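Local coordinates for invasion protein InvA (Salmonella enterica, PDB 2X49) that acts as an export-apparatus protein of the Salmonella type III secretion system in invasion of the intestinal epithelium, the present chain being its C-terminal domain, at residues V211-E216 against G258-S263; D247-G252 against A270-L275; L290-S295 against R300-M305. All blocks are in the same frame, centred on the assembly; numbering follows the deposited sequence.

Contact 1: V211-E216 against G258-S263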
ATOM      1  N   VAL A 211     -15.456  12.246  -8.597  1.00 18.04           N
ATOM      2  CA  VAL A 211     -14.723  10.977  -8.515  1.00 18.06           C
ATOM      3  C   VAL A 211     -14.136  10.674  -7.136  1.00 18.91           C
ATOM      4  O   VAL A 211     -14.076   9.523  -6.726  1.00 17.63           O
ATOM      5  CB  VAL A 211     -13.610  10.849  -9.596  1.00 17.80           C
ATOM      6  CG1 VAL A 211     -12.447  11.755  -9.305  1.00 19.75           C
ATOM      7  CG2 VAL A 211     -13.149   9.430  -9.656  1.00 20.02           C
ATOM      8  N   ILE A 212     -13.719  11.710  -6.443  1.00 19.66           N
ATOM      9  CA  ILE A 212     -13.043  11.523  -5.122  1.00 20.82           C
ATOM     10  C   ILE A 212     -14.069  10.992  -4.145  1.00 19.72           C
ATOM     11  O   ILE A 212     -13.880   9.991  -3.436  1.00 18.46           O
ATOM     12  CB  ILE A 212     -12.449  12.776  -4.587  1.00 21.93           C
ATOM     13  CG1 ILE A 212     -11.316  13.218  -5.497  1.00 25.57           C
ATOM     14  CG2 ILE A 212     -11.868  12.580  -3.188  1.00 23.79           C
ATOM     15  CD1 ILE A 212     -10.469  12.130  -5.895  1.00 24.80           C
ATOM     16  N   ASN A 213     -15.169  11.699  -4.160  1.00 18.96           N
ATOM     17  CA  ASN A 213     -16.291  11.353  -3.295  1.00 19.22           C
ATOM     18  C   ASN A 213     -16.746   9.929  -3.602  1.00 18.97           C
ATOM     19  O   ASN A 213     -16.981   9.145  -2.739  1.00 17.95           O
ATOM     20  CB  ASN A 213     -17.451  12.356  -3.432  1.00 19.64           C
ATOM     21  CG  ASN A 213     -17.127  13.705  -2.829  1.00 21.65           C
ATOM     22  OD1 ASN A 213     -16.104  13.875  -2.175  1.00 28.34           O
ATOM     23  ND2 ASN A 213     -18.010  14.682  -3.052  1.00 26.26           N
ATOM     24  N   LEU A 214     -16.897   9.618  -4.886  1.00 17.50           N
ATOM     25  CA  LEU A 214     -17.347   8.283  -5.313  1.00 17.77           C
ATOM     26  C   LEU A 214     -16.428   7.181  -4.772  1.00 18.67           C
ATOM     27  O   LEU A 214     -16.884   6.116  -4.303  1.00 17.69           O
ATOM     28  CB  LEU A 214     -17.463   8.196  -6.868  1.00 17.58           C
ATOM     29  CG  LEU A 214     -17.914   6.865  -7.460  1.00 18.37           C
ATOM     30  CD1 LEU A 214     -19.310   6.515  -6.931  1.00 18.76           C
ATOM     31  CD2 LEU A 214     -17.827   6.833  -9.005  1.00 19.56           C
ATOM     32  N   VAL A 215     -15.133   7.408  -4.905  1.00 17.39           N
ATOM     33  CA  VAL A 215     -14.145   6.447  -4.414  1.00 17.39           C
ATOM     34  C   VAL A 215     -14.335   6.156  -2.931  1.00 17.92           C
ATOM     35  O   VAL A 215     -14.282   5.016  -2.508  1.00 17.04           O
ATOM     36  CB  VAL A 215     -12.657   6.866  -4.688  1.00 17.20           C
ATOM     37  CG1 VAL A 215     -11.729   5.967  -3.886  1.00 17.46           C
ATOM     38  CG2 VAL A 215     -12.378   6.709  -6.151  1.00 17.57           C
ATOM     39  N   GLU A 216     -14.643   7.181  -2.179  1.00 18.27           N
ATOM     40  CA  GLU A 216     -14.818   7.004  -0.741  1.00 18.22           C
ATOM     41  C   GLU A 216     -15.990   6.045  -0.456  1.00 19.53           C
ATOM     42  O   GLU A 216     -15.990   5.248   0.510  1.00 18.72           O
ATOM     43  CB  GLU A 216     -14.978   8.355  -0.032  1.00 17.72           C
ATOM     44  CG  GLU A 216     -14.573   8.295   1.396  1.00 20.71           C
ATOM     45  CD  GLU A 216     -13.070   7.994   1.636  1.00 20.86           C
ATOM     46  OE1 GLU A 216     -12.225   8.039   0.686  1.00 17.85           O
ATOM     47  OE2 GLU A 216     -12.720   7.742   2.809  1.00 19.12           O
ATOM     48  N   GLY A 258     -19.042  21.321  -6.419  1.00 24.40           N
ATOM     49  CA  GLY A 258     -18.256  20.261  -7.056  1.00 24.31           C
ATOM     50  C   GLY A 258     -17.577  19.359  -6.044  1.00 24.05           C
ATOM     51  O   GLY A 258     -18.193  18.510  -5.392  1.00 23.80           O
ATOM     52  N   SER A 259     -16.279  19.557  -5.944  1.00 23.69           N
ATOM     53  CA  SER A 259     -15.446  18.801  -5.001  1.00 23.48           C
ATOM     54  C   SER A 259     -15.401  19.426  -3.644  1.00 22.67           C
ATOM     55  O   SER A 259     -15.642  20.612  -3.412  1.00 23.45           O
ATOM     56  CB  SER A 259     -14.001  18.631  -5.481  1.00 24.04           C
ATOM     57  OG  SER A 259     -13.867  17.464  -6.278  1.00 26.64           O
ATOM     58  N   THR A 260     -15.056  18.544  -2.742  1.00 20.69           N
ATOM     59  CA  THR A 260     -14.746  18.902  -1.386  1.00 19.40           C
ATOM     60  C   THR A 260     -13.238  18.913  -1.295  1.00 18.80           C
ATOM     61  O   THR A 260     -12.556  17.965  -1.718  1.00 19.09           O
ATOM     62  CB  THR A 260     -15.349  17.878  -0.414  1.00 19.39           C
ATOM     63  OG1 THR A 260     -16.761  17.820  -0.610  1.00 20.12           O
ATOM     64  CG2 THR A 260     -15.058  18.258   1.009  1.00 18.49           C
ATOM     65  N   PHE A 261     -12.713  19.998  -0.749  1.00 17.03           N
ATOM     66  CA  PHE A 261     -11.271  20.135  -0.601  1.00 16.67           C
ATOM     67  C   PHE A 261     -10.859  20.706   0.722  1.00 15.55           C
ATOM     68  O   PHE A 261     -11.631  21.341   1.440  1.00 14.64           O
ATOM     69  CB  PHE A 261     -10.662  20.924  -1.773  1.00 16.17           C
ATOM     70  CG  PHE A 261     -11.103  22.356  -1.864  1.00 15.60           C
ATOM     71  CD1 PHE A 261     -10.402  23.364  -1.220  1.00 17.10           C
ATOM     72  CD2 PHE A 261     -12.185  22.706  -2.644  1.00 17.43           C
ATOM     73  CE1 PHE A 261     -10.803  24.701  -1.326  1.00 15.35           C
ATOM     74  CE2 PHE A 261     -12.594  24.043  -2.760  1.00 16.57           C
ATOM     75  CZ  PHE A 261     -11.884  25.040  -2.108  1.00 17.58           C
ATOM     76  N   LEU A 262      -9.600  20.423   1.016  1.00 15.66           N
ATOM     77  CA  LEU A 262      -8.910  20.867   2.223  1.00 15.52           C
ATOM     78  C   LEU A 262      -8.178  22.146   1.929  1.00 15.80           C
ATOM     79  O   LEU A 262      -7.358  22.214   1.025  1.00 17.02           O
ATOM     80  CB  LEU A 262      -7.904  19.845   2.718  1.00 15.78           C
ATOM     81  CG  LEU A 262      -7.208  20.173   4.033  1.00 16.62           C
ATOM     82  CD1 LEU A 262      -8.195  20.224   5.203  1.00 16.81           C
ATOM     83  CD2 LEU A 262      -6.130  19.112   4.318  1.00 19.48           C
ATOM     84  N   SER A 263      -8.487  23.146   2.732  1.00 15.16           N
ATOM     85  CA  SER A 263      -7.900  24.495   2.559  1.00 14.64           C
ATOM     86  C   SER A 263      -7.275  25.008   3.859  1.00 15.18           C
ATOM     87  O   SER A 263      -7.939  25.605   4.692  1.00 14.79           O
ATOM     88  CB  SER A 263      -8.974  25.447   2.018  1.00 14.44           C
ATOM     89  OG  SER A 263      -8.459  26.744   1.754  1.00 14.16           O
TER
HETATM   90  O   HOH W   1     -18.127  17.501  -3.136  1.00 38.10           O
HETATM   91  O   HOH W   2     -14.094  15.656  -3.800  1.00 43.25           O

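Contact 2: D247-G252 against A270-L275. With CA (calcium ion), chain F.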
ATOM      1  N   ASP A 247      -9.474  17.513  14.271  1.00 18.25           N
ATOM      2  CA  ASP A 247     -10.248  18.747  14.256  1.00 18.13           C
ATOM      3  C   ASP A 247      -9.598  19.813  13.420  1.00 17.34           C
ATOM      4  O   ASP A 247     -10.267  20.611  12.820  1.00 16.77           O
ATOM      5  CB  ASP A 247     -10.576  19.269  15.649  1.00 18.56           C
ATOM      6  CG  ASP A 247     -11.943  18.822  16.112  1.00 22.04           C
ATOM      7  OD1 ASP A 247     -12.086  18.528  17.320  1.00 27.61           O
ATOM      8  OD2 ASP A 247     -12.907  18.815  15.290  1.00 24.20           O
ATOM      9  N   VAL A 248      -8.282  19.795  13.372  1.00 18.34           N
ATOM     10  CA  VAL A 248      -7.546  20.807  12.591  1.00 18.48           C
ATOM     11  C   VAL A 248      -7.924  20.628  11.144  1.00 18.84           C
ATOM     12  O   VAL A 248      -8.109  21.572  10.369  1.00 19.10           O
ATOM     13  CB  VAL A 248      -6.024  20.690  12.738  1.00 18.95           C
ATOM     14  CG1 VAL A 248      -5.301  21.493  11.644  1.00 19.35           C
ATOM     15  CG2 VAL A 248      -5.615  21.146  14.115  1.00 19.56           C
ATOM     16  N   ILE A 249      -8.034  19.353  10.795  1.00 17.96           N
ATOM     17  CA  ILE A 249      -8.275  18.962   9.403  1.00 17.88           C
ATOM     18  C   ILE A 249      -9.710  19.310   9.064  1.00 17.46           C
ATOM     19  O   ILE A 249     -10.055  19.869   8.033  1.00 16.24           O
ATOM     20  CB  ILE A 249      -8.032  17.461   9.169  1.00 18.34           C
ATOM     21  CG1 ILE A 249      -6.546  17.178   9.291  1.00 19.99           C
ATOM     22  CG2 ILE A 249      -8.591  17.061   7.793  1.00 19.09           C
ATOM     23  CD1 ILE A 249      -5.732  17.761   8.170  1.00 22.29           C
ATOM     24  N   ARG A 250     -10.548  19.018  10.023  1.00 16.28           N
ATOM     25  CA  ARG A 250     -11.990  19.172   9.827  1.00 16.66           C
ATOM     26  C   ARG A 250     -12.287  20.651   9.568  1.00 16.78           C
ATOM     27  O   ARG A 250     -13.090  20.988   8.701  1.00 16.56           O
ATOM     28  CB  ARG A 250     -12.801  18.593  10.997  1.00 16.72           C
ATOM     29  CG  ARG A 250     -14.133  18.056  10.557  1.00 19.45           C
ATOM     30  CD  ARG A 250     -14.865  17.363  11.695  1.00 22.79           C
ATOM     31  NE  ARG A 250     -13.897  16.698  12.546  1.00 25.88           N
ATOM     32  CZ  ARG A 250     -13.922  15.427  12.915  1.00 27.51           C
ATOM     33  NH1 ARG A 250     -14.909  14.628  12.552  1.00 30.51           N
ATOM     34  NH2 ARG A 250     -12.960  14.980  13.682  1.00 28.20           N
ATOM     35  N   LYS A 251     -11.597  21.535  10.285  1.00 17.37           N
ATOM     36  CA  LYS A 251     -11.903  22.999  10.143  1.00 17.39           C
ATOM     37  C   LYS A 251     -11.502  23.522   8.777  1.00 17.61           C
ATOM     38  O   LYS A 251     -11.957  24.580   8.324  1.00 18.44           O
ATOM     39  CB  LYS A 251     -11.248  23.928  11.194  1.00 18.51           C
ATOM     40  CG  LYS A 251     -11.791  25.448  11.144  1.00 19.72           C
ATOM     41  CD  LYS A 251     -11.190  26.407   9.987  1.00 20.39           C
ATOM     42  CE  LYS A 251     -11.653  27.916   9.955  1.00 16.63           C
ATOM     43  NZ  LYS A 251     -12.660  28.445   8.835  1.00 10.15           N
ATOM     44  N   GLY A 252     -10.574  22.814   8.183  1.00 17.16           N
ATOM     45  CA  GLY A 252      -9.952  23.225   6.909  1.00 16.74           C
ATOM     46  C   GLY A 252     -10.751  22.759   5.709  1.00 15.75           C
ATOM     47  O   GLY A 252     -10.494  23.103   4.538  1.00 16.97           O
ATOM     48  N   ALA A 270       2.177  23.168   7.200  1.00 16.32           N
ATOM     49  CA  ALA A 270       3.586  22.792   7.452  1.00 16.26           C
ATOM     50  C   ALA A 270       3.760  22.432   8.915  1.00 16.75           C
ATOM     51  O   ALA A 270       4.440  21.452   9.272  1.00 17.09           O
ATOM     52  CB  ALA A 270       4.555  23.914   7.075  1.00 16.32           C
ATOM     53  N   ASN A 271       3.059  23.183   9.746  1.00 16.55           N
ATOM     54  CA  ASN A 271       3.180  23.024  11.230  1.00 17.09           C
ATOM     55  C   ASN A 271       2.499  21.715  11.642  1.00 17.45           C
ATOM     56  O   ASN A 271       2.989  20.956  12.481  1.00 17.56           O
ATOM     57  CB  ASN A 271       2.681  24.235  12.017  1.00 17.62           C
ATOM     58  CG  ASN A 271       3.658  25.357  11.940  1.00 18.56           C
ATOM     59  OD1 ASN A 271       4.838  25.119  11.653  1.00 24.11           O
ATOM     60  ND2 ASN A 271       3.214  26.569  12.175  1.00 22.80           N
ATOM     61  N   LEU A 272       1.397  21.420  10.982  1.00 17.63           N
ATOM     62  CA  LEU A 272       0.679  20.160  11.246  1.00 18.49           C
ATOM     63  C   LEU A 272       1.502  18.938  10.797  1.00 18.21           C
ATOM     64  O   LEU A 272       1.541  17.890  11.452  1.00 17.50           O
ATOM     65  CB  LEU A 272      -0.718  20.181  10.603  1.00 19.88           C
ATOM     66  CG  LEU A 272      -1.496  18.911  10.857  1.00 22.23           C
ATOM     67  CD1 LEU A 272      -1.659  18.750  12.379  1.00 24.34           C
ATOM     68  CD2 LEU A 272      -2.861  18.959  10.136  1.00 26.15           C
ATOM     69  N   MET A 273       2.154  19.080   9.658  1.00 17.61           N
ATOM     70  CA  MET A 273       3.051  18.034   9.158  1.00 17.16           C
ATOM     71  C   MET A 273       4.245  17.812  10.098  1.00 17.81           C
ATOM     72  O   MET A 273       4.681  16.682  10.305  1.00 17.41           O
ATOM     73  CB  MET A 273       3.528  18.274   7.731  1.00 18.30           C
ATOM     74  CG  MET A 273       2.494  17.930   6.691  1.00 22.46           C
ATOM     75  SD  MET A 273       1.969  16.214   6.765  1.00 26.74           S
ATOM     76  CE  MET A 273       3.509  15.373   6.378  1.00 26.10           C
ATOM     77  N   ASP A 274       4.738  18.880  10.662  1.00 16.70           N
ATOM     78  CA  ASP A 274       5.884  18.792  11.615  1.00 17.13           C
ATOM     79  C   ASP A 274       5.434  17.997  12.855  1.00 17.97           C
ATOM     80  O   ASP A 274       6.192  17.201  13.442  1.00 17.14           O
ATOM     81  CB  ASP A 274       6.487  20.159  11.949  1.00 18.67           C
ATOM     82  CG  ASP A 274       7.283  20.734  10.776  1.00 21.01           C
ATOM     83  OD1 ASP A 274       7.698  19.942   9.889  1.00 28.00           O
ATOM     84  OD2 ASP A 274       7.506  21.971  10.729  1.00 24.56           O
ATOM     85  N   LEU A 275       4.182  18.218  13.249  1.00 16.89           N
ATOM     86  CA  LEU A 275       3.614  17.514  14.436  1.00 16.52           C
ATOM     87  C   LEU A 275       3.452  16.006  14.138  1.00 16.04           C
ATOM     88  O   LEU A 275       3.758  15.145  14.939  1.00 15.39           O
ATOM     89  CB  LEU A 275       2.264  18.123  14.858  1.00 16.62           C
ATOM     90  CG  LEU A 275       1.517  17.308  15.901  1.00 18.68           C
ATOM     91  CD1 LEU A 275       2.267  17.331  17.251  1.00 17.61           C
ATOM     92  CD2 LEU A 275       0.086  17.864  16.059  1.00 21.09           C
TER
HETATM   93 CA    CA F1690       8.891  23.615   8.935  1.00 44.07          CA

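Contact 3: L290-S295 against R300-M305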
ATOM      1  N   LEU A 290       2.078  -0.662   9.106  1.00 14.70           N
ATOM      2  CA  LEU A 290       1.099   0.082   9.938  1.00 16.62           C
ATOM      3  C   LEU A 290      -0.044   0.607   9.131  1.00 17.90           C
ATOM      4  O   LEU A 290       0.039   0.714   7.932  1.00 18.82           O
ATOM      5  CB  LEU A 290       1.773   1.289  10.601  1.00 17.75           C
ATOM      6  CG  LEU A 290       2.815   1.000  11.676  1.00 18.16           C
ATOM      7  CD1 LEU A 290       3.580   2.250  12.178  1.00 20.19           C
ATOM      8  CD2 LEU A 290       2.258   0.203  12.872  1.00 18.15           C
ATOM      9  N   VAL A 291      -1.101   0.987   9.839  1.00 17.77           N
ATOM     10  CA  VAL A 291      -2.096   1.896   9.253  1.00 18.87           C
ATOM     11  C   VAL A 291      -2.389   3.000  10.222  1.00 18.66           C
ATOM     12  O   VAL A 291      -2.293   2.848  11.448  1.00 18.14           O
ATOM     13  CB  VAL A 291      -3.404   1.180   8.844  1.00 19.28           C
ATOM     14  CG1 VAL A 291      -3.120   0.163   7.672  1.00 19.87           C
ATOM     15  CG2 VAL A 291      -4.061   0.510  10.048  1.00 20.28           C
ATOM     16  N   LEU A 292      -2.768   4.142   9.668  1.00 19.30           N
ATOM     17  CA  LEU A 292      -3.268   5.248  10.487  1.00 19.11           C
ATOM     18  C   LEU A 292      -4.792   5.150  10.504  1.00 18.32           C
ATOM     19  O   LEU A 292      -5.353   4.946   9.504  1.00 19.33           O
ATOM     20  CB  LEU A 292      -2.834   6.577   9.887  1.00 20.45           C
ATOM     21  CG  LEU A 292      -2.892   7.840  10.668  1.00 22.54           C
ATOM     22  CD1 LEU A 292      -2.245   7.712  12.067  1.00 25.55           C
ATOM     23  CD2 LEU A 292      -2.120   8.821   9.782  1.00 23.52           C
ATOM     24  N   LEU A 293      -5.386   5.256  11.679  1.00 17.30           N
ATOM     25  CA  LEU A 293      -6.854   5.134  11.863  1.00 16.31           C
ATOM     26  C   LEU A 293      -7.458   6.474  12.174  1.00 17.30           C
ATOM     27  O   LEU A 293      -7.027   7.172  13.069  1.00 16.98           O
ATOM     28  CB  LEU A 293      -7.177   4.196  13.041  1.00 16.84           C
ATOM     29  CG  LEU A 293      -6.706   2.759  12.938  1.00 18.03           C
ATOM     30  CD1 LEU A 293      -7.138   1.948  14.196  1.00 18.06           C
ATOM     31  CD2 LEU A 293      -7.226   2.154  11.646  1.00 21.94           C
ATOM     32  N   THR A 294      -8.503   6.783  11.440  1.00 17.03           N
ATOM     33  CA  THR A 294      -9.213   8.041  11.638  1.00 17.67           C
ATOM     34  C   THR A 294     -10.688   7.974  11.318  1.00 17.68           C
ATOM     35  O   THR A 294     -11.195   6.992  10.832  1.00 16.24           O
ATOM     36  CB  THR A 294      -8.612   9.142  10.812  1.00 19.43           C
ATOM     37  OG1 THR A 294      -8.995  10.391  11.407  1.00 24.15           O
ATOM     38  CG2 THR A 294      -9.053   8.989   9.397  1.00 18.44           C
ATOM     39  N   SER A 295     -11.377   9.066  11.594  1.00 16.66           N
ATOM     40  CA  SER A 295     -12.805   9.189  11.248  1.00 18.05           C
ATOM     41  C   SER A 295     -12.997   9.216   9.743  1.00 18.17           C
ATOM     42  O   SER A 295     -12.140   9.690   8.988  1.00 18.29           O
ATOM     43  CB  SER A 295     -13.430  10.449  11.862  1.00 17.99           C
ATOM     44  OG  SER A 295     -13.387  10.480  13.304  1.00 20.34           O
ATOM     45  N   ARG A 300      -9.622  10.755   3.819  1.00 15.76           N
ATOM     46  CA  ARG A 300      -9.018  10.990   2.506  1.00 15.86           C
ATOM     47  C   ARG A 300      -8.136  12.229   2.515  1.00 15.77           C
ATOM     48  O   ARG A 300      -7.142  12.332   1.754  1.00 17.90           O
ATOM     49  CB  ARG A 300     -10.072  11.069   1.394  1.00 15.48           C
ATOM     50  CG  ARG A 300     -11.021  12.223   1.458  1.00 16.95           C
ATOM     51  CD  ARG A 300     -12.226  11.862   0.599  1.00 17.94           C
ATOM     52  NE  ARG A 300     -13.207  12.936   0.521  1.00 18.63           N
ATOM     53  CZ  ARG A 300     -14.190  13.116   1.404  1.00 21.99           C
ATOM     54  NH1 ARG A 300     -14.342  12.279   2.414  1.00 20.24           N
ATOM     55  NH2 ARG A 300     -15.048  14.135   1.257  1.00 22.77           N
ATOM     56  N   PHE A 301      -8.480  13.184   3.376  1.00 14.80           N
ATOM     57  CA  PHE A 301      -7.732  14.457   3.463  1.00 14.34           C
ATOM     58  C   PHE A 301      -6.411  14.283   4.179  1.00 14.44           C
ATOM     59  O   PHE A 301      -5.404  14.904   3.823  1.00 15.87           O
ATOM     60  CB  PHE A 301      -8.571  15.562   4.117  1.00 14.63           C
ATOM     61  CG  PHE A 301      -9.863  15.792   3.374  1.00 14.61           C
ATOM     62  CD1 PHE A 301      -9.852  16.417   2.130  1.00 17.58           C
ATOM     63  CD2 PHE A 301     -11.085  15.310   3.871  1.00 19.58           C
ATOM     64  CE1 PHE A 301     -11.048  16.603   1.406  1.00 19.05           C
ATOM     65  CE2 PHE A 301     -12.277  15.494   3.141  1.00 20.68           C
ATOM     66  CZ  PHE A 301     -12.247  16.146   1.919  1.00 19.07           C
ATOM     67  N   ILE A 302      -6.457  13.479   5.228  1.00 16.39           N
ATOM     68  CA  ILE A 302      -5.239  13.129   5.959  1.00 15.92           C
ATOM     69  C   ILE A 302      -4.275  12.384   5.033  1.00 16.11           C
ATOM     70  O   ILE A 302      -3.087  12.691   5.008  1.00 16.35           O
ATOM     71  CB  ILE A 302      -5.518  12.359   7.244  1.00 16.12           C
ATOM     72  CG1 ILE A 302      -6.235  13.278   8.220  1.00 19.98           C
ATOM     73  CG2 ILE A 302      -4.202  11.841   7.873  1.00 16.12           C
ATOM     74  CD1 ILE A 302      -6.894  12.543   9.405  1.00 18.97           C
ATOM     75  N   LYS A 303      -4.807  11.449   4.261  1.00 15.81           N
ATOM     76  CA  LYS A 303      -3.993  10.679   3.276  1.00 16.23           C
ATOM     77  C   LYS A 303      -3.302  11.644   2.304  1.00 16.47           C
ATOM     78  O   LYS A 303      -2.079  11.635   2.166  1.00 16.65           O
ATOM     79  CB  LYS A 303      -4.760   9.568   2.548  1.00 16.78           C
ATOM     80  CG  LYS A 303      -4.027   8.993   1.325  1.00 17.48           C
ATOM     81  CD  LYS A 303      -2.848   8.077   1.703  1.00 18.31           C
ATOM     82  CE  LYS A 303      -2.099   7.576   0.470  1.00 19.65           C
ATOM     83  NZ  LYS A 303      -0.842   6.875   0.762  1.00 22.14           N
ATOM     84  N   LYS A 304      -4.059  12.581   1.757  1.00 16.71           N
ATOM     85  CA  LYS A 304      -3.488  13.550   0.795  1.00 17.05           C
ATOM     86  C   LYS A 304      -2.431  14.424   1.429  1.00 16.48           C
ATOM     87  O   LYS A 304      -1.402  14.751   0.820  1.00 17.40           O
ATOM     88  CB  LYS A 304      -4.575  14.418   0.134  1.00 18.66           C
ATOM     89  CG  LYS A 304      -4.093  15.284  -1.051  1.00 22.97           C
ATOM     90  CD  LYS A 304      -5.263  15.826  -1.874  1.00 27.44           C
ATOM     91  CE  LYS A 304      -4.846  16.197  -3.305  1.00 30.42           C
ATOM     92  NZ  LYS A 304      -4.766  17.680  -3.511  1.00 31.10           N
ATOM     93  N   MET A 305      -2.661  14.768   2.687  1.00 16.67           N
ATOM     94  CA  MET A 305      -1.746  15.638   3.386  1.00 17.69           C
ATOM     95  C   MET A 305      -0.382  14.982   3.668  1.00 17.23           C
ATOM     96  O   MET A 305       0.672  15.593   3.459  1.00 18.05           O
ATOM     97  CB  MET A 305      -2.411  16.172   4.665  1.00 18.61           C
ATOM     98  CG  MET A 305      -1.455  16.552   5.691  1.00 24.31           C
ATOM     99  SD  MET A 305      -2.186  17.926   6.579  1.00 31.14           S
ATOM    100  CE  MET A 305      -2.375  19.039   5.198  1.00 30.37           C
TER

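Contact 1: V211-E216 against G258-S263
N213, in the first turn of helix 211-221, faces G258 and T260 across two water molecules, and its amide is bridged to them rather than bonded directly. The separation from N213 ND2 to T260 OG1 is 4.2 Å, and the two side chains cross at about a right angle. Water 1 fills the step: it accepts from N213 ND2 at 2.8 Å and lies 2.9 Å from T260 OG1. It also donates to G258 O at 2.5 Å, shorter than usual, so the exact distance is doubtful. The threonine hydroxyl is placed for this by standing beside its own backbone N, opposite the carbonyl carbon (chi1 -58°). Water 2 serves the other end of the amide. It takes the backbone N-H of T260 (N to water, 3.2 Å) and donates to S259 OG at 3.1 Å; a proton could also go to N213 OD1, although this acceptor competes with others nearby. With both ends of the amide approached by ordered water, the rotation of the group is probably well defined. The residues G258-S263 form the turn and second strand of a beta hairpin, strand 253-255 running antiparallel to strand 260-262, whose turn faces the start of the helix across the waters. D210 reinforces the approach through its carboxylate, which accepts from N213 N with one oxygen and is bonded to S259 OG with the other. Close packing is found on the side facing helix 299-306, where R300 touches N213 and T260 also rests on F301. Toward the turn the contact loosens: G258 is exposed and approaches the asparagine no closer than 4.5 Å, from its O to N213 ND2, and a bound PEG, probably from the crystallisation liquor, lies about 4 Å from the N213 side chain.

Contact 2: D247-G252 against A270-L275
Helix-to-helix packing brings V248 and I249 of helix 243-252 against L272 of helix 266-280, the two helices that flank the hairpin strands 253-255 and 260-262 in the sequence. A single methyl carries the contact from the second helix. L272 holds its CG anti to the backbone N (chi1 -180°), extending the isobutyl group toward the first helix with CD2 in front. V248 meets it tip to tip, CG1 lying 3.8 Å from L272 CD2. I249 comes in across the leucine at about a right angle, and its terminal CD1 is 3.7 Å from the same L272 CD2, with the preceding I249 CG1 at 4.2 Å. The methyl is thus gripped by two consecutive residues, the exposed V248 and the buried I249. The backbones stay well apart, 8.4 Å between V248 CA and L272 CA, a gap the side chains alone bridge. The charged groups take no part in this apolar contact. On the first helix R250 NE makes a long salt bridge of 3.6 Å to D247 OD2, while its NH1 is paired with D297 and its NH2 with E246. On the second, OD2 of D274, and not its OD1, binds a calcium ion, at a rather long 2.8 Å. Toward the interior, I249 continues onto F301 and M305 of helix 299-306, and L272 onto M305, and also onto V245 of the first helix; G252 is probably joined by a backbone hydrogen bond to S263, just beyond strand 260-262.

Contact 3: L290-S295 against R300-M305
Helix 299-306 lies over strand 291-294 with T294 CA and I302 CA 8.6 Å apart, a separation that I302 spans by sending its two branches to two strand residues. The longer branch ends at CD1, carried outward by an extended chi2 of 165°, and meets T294 tip to tip: CD1 is 3.6 Å from T294 OG1 and 4.1 Å from T294 CB. The shorter branch, CG2, lies 4.1 Å from L292 CD2, with the leucine and isoleucine side chains crossing at about a right angle. L292 and T294, two residues apart on one strand face, both direct their CB atoms at the helix, and each is met by one branch of I302. This is the first strand-to-helix step of the beta-alpha-beta unit formed by strand 291-294, helix 299-306 and strand 314-317, in which the two strands are parallel neighbours of a four-stranded sheet. K303 ties the same helix to the second strand by a salt bridge to E314. The threonine hydroxyl touching I302 already has a polar partner, OE2 of E246, whose OE1 is bonded to S295 OG. The contact itself is therefore buried van der Waals packing, and its polar atom, T294 OG1, is satisfied from helix 243-252.

In the fold
From the N-terminal end, 211-216 opens contact 1, which closes a loop when the chain returns at 258-263. Before that happens 247-252 has begun contact 2, completed at 270-275, so these two loops cross, and the hairpin strand 260-262 belongs to the chain between the helices of contact 2. Contact 3 follows in series, a short loop from strand 291-294 on to helix 299-306. That helix joins all three: L262 CD2 packs on M305 CE at 3.9 Å, and M273 SD on M305 CG at 3.6 Å. Together they attach helix 211-221, the hairpin and helices 243-252 and 266-280 to the parallel sheet.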